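Esterase (uncultured bacterium FLS12, PDB 4RGY) is a low-temperature-active alkaline esterase, an enzyme that hydrolyses carboxylic ester bonds, and belongs to the alpha/beta-hydrolase clan. Local coordinates at residues Cys7-Asp12 and Trp96-Glu101. Sequence-based numbering, arbitrary orientation.
Sequences CDFFSD and WTFISE
F98 carries the helix side of this small buried contact and meets two strand residues, F9 and S11. The apolar part joins F9 and F98 edge to edge: their CZ atoms stand 4.2 Å apart, each near the plane of the other ring, with no stacked faces. F98 holds CG anti to its backbone N (chi1 172°), which carries the ring out from the helix toward strand 2-11. S11 adds a polar-aromatic contact, its OG lying 3.5 Å from F98 CD1 in an oblique position, while S11 CB is 3.9 Å from F98 CE1. S11 OG is buried but satisfied, bonded to E102 OE1 and to the backbone N of L14. Replacing F98 with an alanine would probably leave the edge of F9 and the CB of S11 without their apolar neighbour, opening a gap between strand and helix. L14 and L103 also touch F98, and F9 rests on L106 and F110, so helix 95-110, flanking the mostly parallel central sheet of an alpha/beta-hydrolase fold, packs at its antiparallel N-terminal end against strand 2-11, the outermost strand of this chain's sheet, antiparallel to 16-25 and, through C7 and D8, to a strand of a second subunit.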
loop_
_atom_site.group_PDB
_atom_site.type_symbol
_atom_site.label_atom_id
_atom_site.label_comp_id
_atom_site.label_asym_id
_atom_site.label_seq_id
_atom_site.Cartn_x
_atom_site.Cartn_y
_atom_site.Cartn_z
ATOM N N CYS A 7 -0.141 7.333 -1.909
ATOM C CA CYS A 7 -1.268 8.211 -2.185
ATOM C C CYS A 7 -1.939 7.813 -3.476
ATOM O O CYS A 7 -1.309 7.845 -4.541
ATOM C CB CYS A 7 -0.769 9.655 -2.338
ATOM S SG CYS A 7 0.443 10.204 -1.099
ATOM N N ASP A 8 -3.216 7.460 -3.398
ATOM C CA ASP A 8 -4.007 7.142 -4.576
ATOM C C ASP A 8 -5.027 8.255 -4.770
ATOM O O ASP A 8 -5.971 8.393 -3.985
ATOM C CB ASP A 8 -4.692 5.791 -4.411
ATOM C CG ASP A 8 -3.705 4.676 -4.199
ATOM O OD1 ASP A 8 -2.691 4.655 -4.918
ATOM O OD2 ASP A 8 -3.928 3.836 -3.300
ATOM N N PHE A 9 -4.842 9.041 -5.829
ATOM C CA PHE A 9 -5.585 10.278 -6.013
ATOM C C PHE A 9 -6.003 10.412 -7.470
ATOM O O PHE A 9 -5.566 9.647 -8.325
ATOM C CB PHE A 9 -4.715 11.481 -5.617
ATOM C CG PHE A 9 -3.498 11.649 -6.482
ATOM C CD1 PHE A 9 -2.326 10.957 -6.202
ATOM C CD2 PHE A 9 -3.525 12.490 -7.585
ATOM C CE1 PHE A 9 -1.207 11.098 -7.016
ATOM C CE2 PHE A 9 -2.410 12.637 -8.403
ATOM C CZ PHE A 9 -1.252 11.936 -8.112
ATOM N N PHE A 10 -6.848 11.396 -7.752
ATOM C CA PHE A 10 -7.316 11.603 -9.112
ATOM C C PHE A 10 -6.629 12.781 -9.770
ATOM O O PHE A 10 -6.557 13.872 -9.188
ATOM C CB PHE A 10 -8.840 11.817 -9.143
ATOM C CG PHE A 10 -9.411 11.807 -10.534
ATOM C CD1 PHE A 10 -9.657 10.604 -11.173
ATOM C CD2 PHE A 10 -9.686 12.992 -11.202
ATOM C CE1 PHE A 10 -10.168 10.574 -12.455
ATOM C CE2 PHE A 10 -10.204 12.973 -12.488
ATOM C CZ PHE A 10 -10.452 11.757 -13.110
ATOM N N SER A 11 -6.133 12.567 -10.986
ATOM C CA SER A 11 -5.586 13.658 -11.778
ATOM C C SER A 11 -6.616 14.144 -12.790
ATOM O O SER A 11 -7.012 13.408 -13.701
ATOM C CB SER A 11 -4.312 13.237 -12.512
ATOM O OG SER A 11 -3.979 14.220 -13.480
ATOM N N ASP A 12 -7.053 15.388 -12.619
ATOM C CA ASP A 12 -7.950 16.033 -13.565
ATOM C C ASP A 12 -7.275 16.273 -14.917
ATOM O O ASP A 12 -7.898 16.132 -15.967
ATOM C CB ASP A 12 -8.452 17.356 -12.979
ATOM C CG ASP A 12 -9.540 17.152 -11.942
ATOM O OD1 ASP A 12 -10.585 16.562 -12.295
ATOM O OD2 ASP A 12 -9.349 17.563 -10.775
ATOM N N TRP A 96 3.181 16.534 -19.190
ATOM C CA TRP A 96 3.932 17.747 -18.853
ATOM C C TRP A 96 3.087 18.721 -18.039
ATOM O O TRP A 96 3.553 19.256 -17.025
ATOM C CB TRP A 96 4.424 18.450 -20.113
ATOM C CG TRP A 96 4.944 19.845 -19.847
ATOM C CD1 TRP A 96 4.363 21.018 -20.244
ATOM C CD2 TRP A 96 6.154 20.211 -19.155
ATOM N NE1 TRP A 96 5.129 22.088 -19.839
ATOM C CE2 TRP A 96 6.230 21.623 -19.169
ATOM C CE3 TRP A 96 7.163 19.485 -18.504
ATOM C CZ2 TRP A 96 7.285 22.324 -18.578
ATOM C CZ3 TRP A 96 8.215 20.182 -17.925
ATOM C CH2 TRP A 96 8.265 21.590 -17.964
ATOM N N THR A 97 1.843 18.940 -18.454
ATOM C CA THR A 97 0.976 19.810 -17.679
ATOM C C THR A 97 0.736 19.185 -16.301
ATOM O O THR A 97 0.673 19.881 -15.284
ATOM C CB THR A 97 -0.335 20.112 -18.430
ATOM O OG1 THR A 97 -0.017 20.854 -19.615
ATOM C CG2 THR A 97 -1.287 20.948 -17.581
ATOM N N PHE A 98 0.640 17.859 -16.261
ATOM C CA PHE A 98 0.517 17.158 -14.994
ATOM C C PHE A 98 1.740 17.403 -14.106
ATOM O O PHE A 98 1.610 17.853 -12.958
ATOM C CB PHE A 98 0.337 15.656 -15.251
ATOM C CG PHE A 98 0.398 14.814 -14.004
ATOM C CD1 PHE A 98 -0.603 14.902 -13.033
ATOM C CD2 PHE A 98 1.450 13.926 -13.805
ATOM C CE1 PHE A 98 -0.554 14.125 -11.888
ATOM C CE2 PHE A 98 1.501 13.139 -12.661
ATOM C CZ PHE A 98 0.498 13.239 -11.702
ATOM N N ILE A 99 2.935 17.105 -14.612
ATOM C CA ILE A 99 4.113 17.177 -13.756
ATOM C C ILE A 99 4.479 18.618 -13.374
ATOM O O ILE A 99 4.980 18.866 -12.273
ATOM C CB ILE A 99 5.329 16.420 -14.358
ATOM C CG1 ILE A 99 6.365 16.103 -13.277
ATOM C CG2 ILE A 99 5.967 17.203 -15.519
ATOM C CD1 ILE A 99 5.905 15.089 -12.247
ATOM N N SER A 100 4.214 19.568 -14.268
ATOM C CA SER A 100 4.670 20.943 -14.046
ATOM C C SER A 100 3.642 21.825 -13.343
ATOM O O SER A 100 4.000 22.862 -12.778
ATOM C CB SER A 100 5.078 21.592 -15.375
ATOM O OG SER A 100 3.951 21.783 -16.219
ATOM N N GLU A 101 2.374 21.421 -13.370
ATOM C CA GLU A 101 1.306 22.246 -12.808
ATOM C C GLU A 101 0.482 21.508 -11.753
ATOM O O GLU A 101 0.476 21.879 -10.574
ATOM C CB GLU A 101 0.389 22.777 -13.917
ATOM C CG GLU A 101 1.096 23.557 -15.029
ATOM C CD GLU A 101 1.567 24.925 -14.582
ATOM O OE1 GLU A 101 1.087 25.409 -13.535
ATOM O OE2 GLU A 101 2.420 25.519 -15.277
#